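Local coordinates for S-locus protein 11 (Brassica rapa subsp. oleifera, PDB 5GYY), which probably acts as the small, secreted, defensin-like pollen ligand that the stigma's S-locus receptor kinase recognises in Brassica self-incompatibility, at residues T8-L13 / Y52-I57; D26-Y31 / F40-T45. One frame throughout, in Å; residues are numbered along the deposited sequence.

Overall arrangement
Interactions 1 and 2 both border the central strand 50-57: interaction 1 pairs strand 9-16 to one edge of it, while interaction 2 lays helix 23-35 against strand 41-45, which flanks it along the other. Their centres are about 8 Å apart, and the disulfides Cys27–Cys53 and Cys42–Cys55 join them directly. Each is partly buried. Interaction 1 is a ladder of backbone hydrogen bonds, with a polar, water-bridged pair on the face away from the helix; interaction 2 is mostly cysteine packing, plus one carboxylate-to-backbone bond. The glycan on Asn43 touches both on that same outer face.

Interaction 1 (T8-L13 / Y52-I57); sequences TCVHRL and YCDCAI. With NAG (2-acetamido-2-deoxy-beta-D-glucopyranose), chain E.
Cys53 O accepts a backbone hydrogen bond from Leu13 N at 2.9 Å, and Arg12 CA lies 3.4 Å from the same oxygen in a weaker CA-H...O contact. Cys55 O likewise accepts from His11 N, with the CA-H of Val10 close by. The hydrogen-bonded antiparallel pairs Cys9–Ile57, His11–Cys55 and Leu13–Cys53 alternate with the non-hydrogen-bonded pairs Val10–Ala56 and Arg12–Asp54, and the two strand directions lie 150° apart.

On the face of Cys9, His11 and Leu13, the apolar contacts are close. Ile57 carries CG1 between its backbone N and carbonyl carbon (chi1 62°), which lays CG1 3.7 Å from Cys9 CB and brings CD1 to the edge of the His11 ring, near its plane. Further along, Leu13 CB meets Cys53 CB at 3.8 Å.

On the opposite face, Arg12 and Asp54 stop short of a salt bridge, with NE of Arg12 4.2 Å from OD1 of Asp54, and a water closes the gap. It accepts from Arg12 NH2 at 2.8 Å, lying at the guanidinium edge in its plane, and donates to Asp54 OD1 at 2.7 Å. Asp54 OD2 is bonded to a polar side chain of another protein chain, so the carboxylate is gripped from both oxygens. Val10 and Ala56 form the apolar part of this face: the glycan's acetamido methyl C8 rests 4.0 Å from Val10 CG2, with Ala56 CB similarly close.

Helix 23-35 lies against the Leu13 face: Leu13 packs on Phe30 and Tyr31, His11 meets Tyr31 edge-to-face, and strand 41-45 pairs with the far edge of 52-57.

Interaction 2 (D26-Y31 / F40-T45); sequences DCEAFY and FYCNCT. With NAG (2-acetamido-2-deoxy-beta-D-glucopyranose), chain E.
The helix segment 26-31 passes over strand 41-45 with the two axes 7.4 Å apart at their nearest and their directions 123° apart, Glu28 and Cys42 being closest by CA. Cys27 and Cys42 meet methylene to methylene, CB to CB at 3.6 Å, while Cys27 SG reaches across to Cys44 CB at 3.7 Å. Glu28 leaves the helix with CG anti to its carbonyl carbon (chi1 -73°) and runs on extended; this lays CG alongside Cys42 CB and carries the carboxylate to the strand backbone. There OE2 accepts from Cys42 N at 3.1 Å through its anti lone pair, a somewhat bent bond (148° at the hydrogen).

On the strand's other side, Asn43 ND2 is bonded covalently to C1 of the N-acetylglucosamine. The sugar's N2 donates a nearly straight 2.6 Å bond to Tyr41 OH, giving the sugar a second hold on the protein.

Of the three cysteines that pack here, Cys27 fastens the helix to the sheet through Cys53, Cys42 ties two strands together through Cys55, and Cys44 reaches the loop residue Cys19. A helix so fastened to a three-stranded antiparallel sheet in βαββ order is the hallmark of the defensin-like fold.

Interaction 1 (T8-L13 / Y52-I57)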
loop_
_atom_site.group_PDB
_atom_site.type_symbol
_atom_site.label_atom_id
_atom_site.label_comp_id
_atom_site.label_asym_id
_atom_site.label_seq_id
_atom_site.Cartn_x
_atom_site.Cartn_y
_atom_site.Cartn_z
ATOM N N THR C 8 -7.411 -18.767 28.480
ATOM C CA THR C 8 -8.008 -18.231 27.271
ATOM C C THR C 8 -6.952 -18.180 26.158
ATOM O O THR C 8 -5.784 -17.863 26.402
ATOM C CB THR C 8 -8.654 -16.848 27.528
ATOM O OG1 THR C 8 -7.710 -15.984 28.182
ATOM C CG2 THR C 8 -9.881 -17.001 28.418
ATOM N N CYS C 9 -7.357 -18.488 24.932
ATOM C CA CYS C 9 -6.393 -18.481 23.847
ATOM C C CYS C 9 -6.872 -17.658 22.655
ATOM O O CYS C 9 -8.070 -17.401 22.503
ATOM C CB CYS C 9 -6.099 -19.923 23.421
ATOM S SG CYS C 9 -4.512 -20.146 22.594
ATOM N N VAL C 10 -5.932 -17.268 21.797
ATOM C CA VAL C 10 -6.268 -16.497 20.608
ATOM C C VAL C 10 -5.926 -17.280 19.337
ATOM O O VAL C 10 -4.826 -17.796 19.192
ATOM C CB VAL C 10 -5.606 -15.090 20.607
ATOM C CG1 VAL C 10 -4.086 -15.195 20.669
ATOM C CG2 VAL C 10 -6.060 -14.277 19.381
ATOM N N HIS C 11 -6.895 -17.376 18.432
ATOM C CA HIS C 11 -6.696 -17.985 17.118
ATOM C C HIS C 11 -6.722 -16.913 16.015
ATOM O O HIS C 11 -7.558 -16.006 16.016
ATOM C CB HIS C 11 -7.758 -19.059 16.869
ATOM C CG HIS C 11 -7.509 -19.907 15.660
ATOM N ND1 HIS C 11 -7.512 -21.284 15.709
ATOM C CD2 HIS C 11 -7.291 -19.577 14.364
ATOM C CE1 HIS C 11 -7.295 -21.765 14.497
ATOM N NE2 HIS C 11 -7.154 -20.751 13.664
ATOM N N ARG C 12 -5.780 -17.029 15.092
ATOM C CA ARG C 12 -5.487 -16.011 14.105
ATOM C C ARG C 12 -5.823 -16.451 12.693
ATOM O O ARG C 12 -5.379 -17.500 12.240
ATOM C CB ARG C 12 -4.013 -15.704 14.186
ATOM C CG ARG C 12 -3.489 -14.752 13.163
ATOM C CD ARG C 12 -2.073 -14.485 13.556
ATOM N NE ARG C 12 -2.059 -13.687 14.775
ATOM C CZ ARG C 12 -1.332 -13.969 15.846
ATOM N NH1 ARG C 12 -0.593 -15.067 15.870
ATOM N NH2 ARG C 12 -1.380 -13.173 16.905
ATOM N N LEU C 13 -6.624 -15.648 12.004
ATOM C CA LEU C 13 -6.987 -15.930 10.624
ATOM C C LEU C 13 -6.831 -14.646 9.816
ATOM O O LEU C 13 -7.557 -13.680 10.029
ATOM C CB LEU C 13 -8.410 -16.482 10.555
ATOM C CG LEU C 13 -8.587 -17.773 11.376
ATOM C CD1 LEU C 13 -10.035 -18.194 11.480
ATOM C CD2 LEU C 13 -7.739 -18.921 10.812
ATOM N N TYR C 52 -7.440 -9.009 9.360
ATOM C CA TYR C 52 -6.874 -9.783 10.477
ATOM C C TYR C 52 -7.984 -10.245 11.379
ATOM O O TYR C 52 -8.663 -9.426 11.999
ATOM C CB TYR C 52 -5.863 -8.958 11.284
ATOM C CG TYR C 52 -4.635 -8.557 10.486
ATOM C CD1 TYR C 52 -3.444 -9.272 10.600
ATOM C CD2 TYR C 52 -4.669 -7.467 9.615
ATOM C CE1 TYR C 52 -2.321 -8.914 9.871
ATOM C CE2 TYR C 52 -3.554 -7.091 8.887
ATOM C CZ TYR C 52 -2.382 -7.823 9.013
ATOM O OH TYR C 52 -1.276 -7.456 8.285
ATOM N N CYS C 53 -8.221 -11.551 11.410
ATOM C CA CYS C 53 -9.145 -12.094 12.410
ATOM C C CYS C 53 -8.392 -12.538 13.676
ATOM O O CYS C 53 -7.444 -13.325 13.603
ATOM C CB CYS C 53 -9.950 -13.262 11.851
ATOM S SG CYS C 53 -10.958 -12.845 10.444
ATOM N N ASP C 54 -8.805 -12.001 14.824
ATOM C CA ASP C 54 -8.278 -12.419 16.128
ATOM C C ASP C 54 -9.374 -13.106 16.918
ATOM O O ASP C 54 -10.266 -12.446 17.450
ATOM C CB ASP C 54 -7.756 -11.215 16.917
ATOM C CG ASP C 54 -6.339 -10.841 16.538
ATOM O OD1 ASP C 54 -5.561 -11.743 16.151
ATOM O OD2 ASP C 54 -6.004 -9.643 16.595
ATOM N N CYS C 55 -9.304 -14.431 16.996
ATOM C CA CYS C 55 -10.391 -15.219 17.568
ATOM C C CYS C 55 -10.118 -15.767 18.957
ATOM O O CYS C 55 -9.172 -16.531 19.155
ATOM C CB CYS C 55 -10.760 -16.357 16.615
ATOM S SG CYS C 55 -11.530 -15.762 15.092
ATOM N N ALA C 56 -10.966 -15.374 19.905
ATOM C CA ALA C 56 -10.884 -15.838 21.290
ATOM C C ALA C 56 -11.439 -17.256 21.448
ATOM O O ALA C 56 -12.650 -17.472 21.316
ATOM C CB ALA C 56 -11.628 -14.872 22.195
ATOM N N ILE C 57 -10.557 -18.202 21.768
ATOM C CA ILE C 57 -10.921 -19.615 21.941
ATOM C C ILE C 57 -10.431 -20.186 23.278
ATOM O O ILE C 57 -9.590 -19.588 23.938
ATOM C CB ILE C 57 -10.287 -20.484 20.843
ATOM C CG1 ILE C 57 -8.763 -20.396 20.930
ATOM C CG2 ILE C 57 -10.797 -20.083 19.468
ATOM C CD1 ILE C 57 -8.021 -21.415 20.085
HETATM C C1 NAG E . -10.664 -7.970 21.168
HETATM C C2 NAG E . -9.507 -8.482 22.008
HETATM C C3 NAG E . -9.643 -8.034 23.471
HETATM C C4 NAG E . -9.991 -6.547 23.588
HETATM C C5 NAG E . -11.223 -6.323 22.698
HETATM C C6 NAG E . -11.928 -4.961 22.765
HETATM C C7 NAG E . -8.693 -10.643 21.201
HETATM C C8 NAG E . -8.970 -12.113 21.069
HETATM N N2 NAG E . -9.555 -9.929 21.923
HETATM O O3 NAG E . -8.487 -8.367 24.222
HETATM O O4 NAG E . -10.207 -6.185 24.947
HETATM O O5 NAG E . -10.813 -6.588 21.378
HETATM O O6 NAG E . -11.003 -3.925 22.544
HETATM O O7 NAG E . -7.703 -10.150 20.662
HETATM O O HOH W 1 -2.963 -11.041 16.063
#

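Interaction 2 (D26-Y31 / F40-T45)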
loop_
_atom_site.group_PDB
_atom_site.type_symbol
_atom_site.label_atom_id
_atom_site.label_comp_id
_atom_site.label_asym_id
_atom_site.label_seq_id
_atom_site.Cartn_x
_atom_site.Cartn_y
_atom_site.Cartn_z
ATOM N N ASP C 26 -18.131 -12.058 10.195
ATOM C CA ASP C 26 -17.482 -12.717 9.069
ATOM C C ASP C 26 -16.319 -13.550 9.580
ATOM O O ASP C 26 -16.215 -14.715 9.250
ATOM C CB ASP C 26 -16.958 -11.716 8.028
ATOM C CG ASP C 26 -18.055 -10.949 7.348
ATOM O OD1 ASP C 26 -19.213 -11.428 7.366
ATOM O OD2 ASP C 26 -17.749 -9.866 6.792
ATOM N N CYS C 27 -15.472 -12.942 10.408
ATOM C CA CYS C 27 -14.360 -13.642 11.021
ATOM C C CYS C 27 -14.831 -14.885 11.769
ATOM O O CYS C 27 -14.222 -15.949 11.638
ATOM C CB CYS C 27 -13.587 -12.714 11.958
ATOM S SG CYS C 27 -12.461 -11.607 11.074
ATOM N N GLU C 28 -15.929 -14.753 12.513
ATOM C CA GLU C 28 -16.463 -15.857 13.309
ATOM C C GLU C 28 -16.966 -16.998 12.436
ATOM O O GLU C 28 -16.739 -18.173 12.731
ATOM C CB GLU C 28 -17.585 -15.368 14.236
ATOM C CG GLU C 28 -17.097 -14.543 15.421
ATOM C CD GLU C 28 -18.192 -13.658 16.015
ATOM O OE1 GLU C 28 -19.374 -13.836 15.642
ATOM O OE2 GLU C 28 -17.864 -12.788 16.852
ATOM N N ALA C 29 -17.630 -16.640 11.347
ATOM C CA ALA C 29 -18.106 -17.623 10.396
ATOM C C ALA C 29 -16.901 -18.305 9.736
ATOM O O ALA C 29 -16.906 -19.518 9.536
ATOM C CB ALA C 29 -19.001 -16.941 9.330
ATOM N N PHE C 30 -15.883 -17.499 9.414
ATOM C CA PHE C 30 -14.618 -17.951 8.839
ATOM C C PHE C 30 -13.966 -18.961 9.786
ATOM O O PHE C 30 -13.523 -20.034 9.363
ATOM C CB PHE C 30 -13.694 -16.741 8.614
ATOM C CG PHE C 30 -12.419 -17.051 7.846
ATOM C CD1 PHE C 30 -12.325 -18.157 7.016
ATOM C CD2 PHE C 30 -11.311 -16.215 7.961
ATOM C CE1 PHE C 30 -11.144 -18.430 6.302
ATOM C CE2 PHE C 30 -10.140 -16.473 7.260
ATOM C CZ PHE C 30 -10.056 -17.586 6.425
ATOM N N TYR C 31 -13.949 -18.629 11.075
ATOM C CA TYR C 31 -13.383 -19.519 12.080
ATOM C C TYR C 31 -14.112 -20.855 12.114
ATOM O O TYR C 31 -13.484 -21.916 12.001
ATOM C CB TYR C 31 -13.385 -18.874 13.466
ATOM C CG TYR C 31 -12.931 -19.818 14.566
ATOM C CD1 TYR C 31 -11.577 -20.079 14.769
ATOM C CD2 TYR C 31 -13.854 -20.452 15.398
ATOM C CE1 TYR C 31 -11.154 -20.948 15.761
ATOM C CE2 TYR C 31 -13.441 -21.324 16.403
ATOM C CZ TYR C 31 -12.089 -21.566 16.578
ATOM O OH TYR C 31 -11.666 -22.420 17.567
ATOM N N PHE C 40 -15.518 -17.823 21.124
ATOM C CA PHE C 40 -16.267 -16.959 22.026
ATOM C C PHE C 40 -16.700 -15.712 21.255
ATOM O O PHE C 40 -17.854 -15.288 21.330
ATOM C CB PHE C 40 -15.415 -16.570 23.234
ATOM C CG PHE C 40 -15.136 -17.704 24.176
ATOM C CD1 PHE C 40 -16.106 -18.138 25.067
ATOM C CD2 PHE C 40 -13.890 -18.327 24.189
ATOM C CE1 PHE C 40 -15.842 -19.178 25.954
ATOM C CE2 PHE C 40 -13.617 -19.368 25.070
ATOM C CZ PHE C 40 -14.595 -19.797 25.950
ATOM N N TYR C 41 -15.753 -15.147 20.508
ATOM C CA TYR C 41 -15.984 -14.003 19.639
ATOM C C TYR C 41 -14.753 -13.824 18.745
ATOM O O TYR C 41 -13.722 -14.473 18.960
ATOM C CB TYR C 41 -16.212 -12.740 20.471
ATOM C CG TYR C 41 -14.977 -12.262 21.213
ATOM C CD1 TYR C 41 -14.085 -11.380 20.616
ATOM C CD2 TYR C 41 -14.704 -12.690 22.518
ATOM C CE1 TYR C 41 -12.963 -10.941 21.272
ATOM C CE2 TYR C 41 -13.577 -12.245 23.194
ATOM C CZ TYR C 41 -12.711 -11.373 22.560
ATOM O OH TYR C 41 -11.586 -10.917 23.195
ATOM N N CYS C 42 -14.855 -12.946 17.750
ATOM C CA CYS C 42 -13.694 -12.577 16.936
ATOM C C CYS C 42 -13.587 -11.060 16.786
ATOM O O CYS C 42 -14.575 -10.391 16.472
ATOM C CB CYS C 42 -13.765 -13.226 15.551
ATOM S SG CYS C 42 -13.392 -15.016 15.477
ATOM N N ASN C 43 -12.396 -10.518 17.036
ATOM C CA ASN C 43 -12.090 -9.146 16.652
ATOM C C ASN C 43 -11.621 -9.178 15.196
ATOM O O ASN C 43 -11.055 -10.186 14.735
ATOM C CB ASN C 43 -10.960 -8.553 17.501
ATOM C CG ASN C 43 -11.329 -8.372 18.971
ATOM O OD1 ASN C 43 -12.498 -8.258 19.336
ATOM N ND2 ASN C 43 -10.299 -8.330 19.822
ATOM N N CYS C 44 -11.848 -8.076 14.485
ATOM C CA CYS C 44 -11.395 -7.916 13.110
ATOM C C CYS C 44 -10.759 -6.543 12.911
ATOM O O CYS C 44 -11.313 -5.554 13.338
ATOM C CB CYS C 44 -12.570 -8.075 12.145
ATOM S SG CYS C 44 -12.140 -7.766 10.430
ATOM N N THR C 45 -9.589 -6.482 12.280
ATOM C CA THR C 45 -9.006 -5.196 11.883
ATOM C C THR C 45 -8.402 -5.324 10.480
ATOM O O THR C 45 -8.163 -6.434 9.992
ATOM C CB THR C 45 -7.930 -4.688 12.866
ATOM O OG1 THR C 45 -7.639 -3.310 12.603
ATOM C CG2 THR C 45 -6.647 -5.502 12.735
HETATM C C1 NAG E . -10.664 -7.970 21.168
HETATM C C2 NAG E . -9.507 -8.482 22.008
HETATM C C3 NAG E . -9.643 -8.034 23.471
HETATM C C4 NAG E . -9.991 -6.547 23.588
HETATM C C5 NAG E . -11.223 -6.323 22.698
HETATM C C6 NAG E . -11.928 -4.961 22.765
HETATM C C7 NAG E . -8.693 -10.643 21.201
HETATM C C8 NAG E . -8.970 -12.113 21.069
HETATM N N2 NAG E . -9.555 -9.929 21.923
HETATM O O3 NAG E . -8.487 -8.367 24.222
HETATM O O4 NAG E . -10.207 -6.185 24.947
HETATM O O5 NAG E . -10.813 -6.588 21.378
HETATM O O6 NAG E . -11.003 -3.925 22.544
HETATM O O7 NAG E . -7.703 -10.150 20.662
#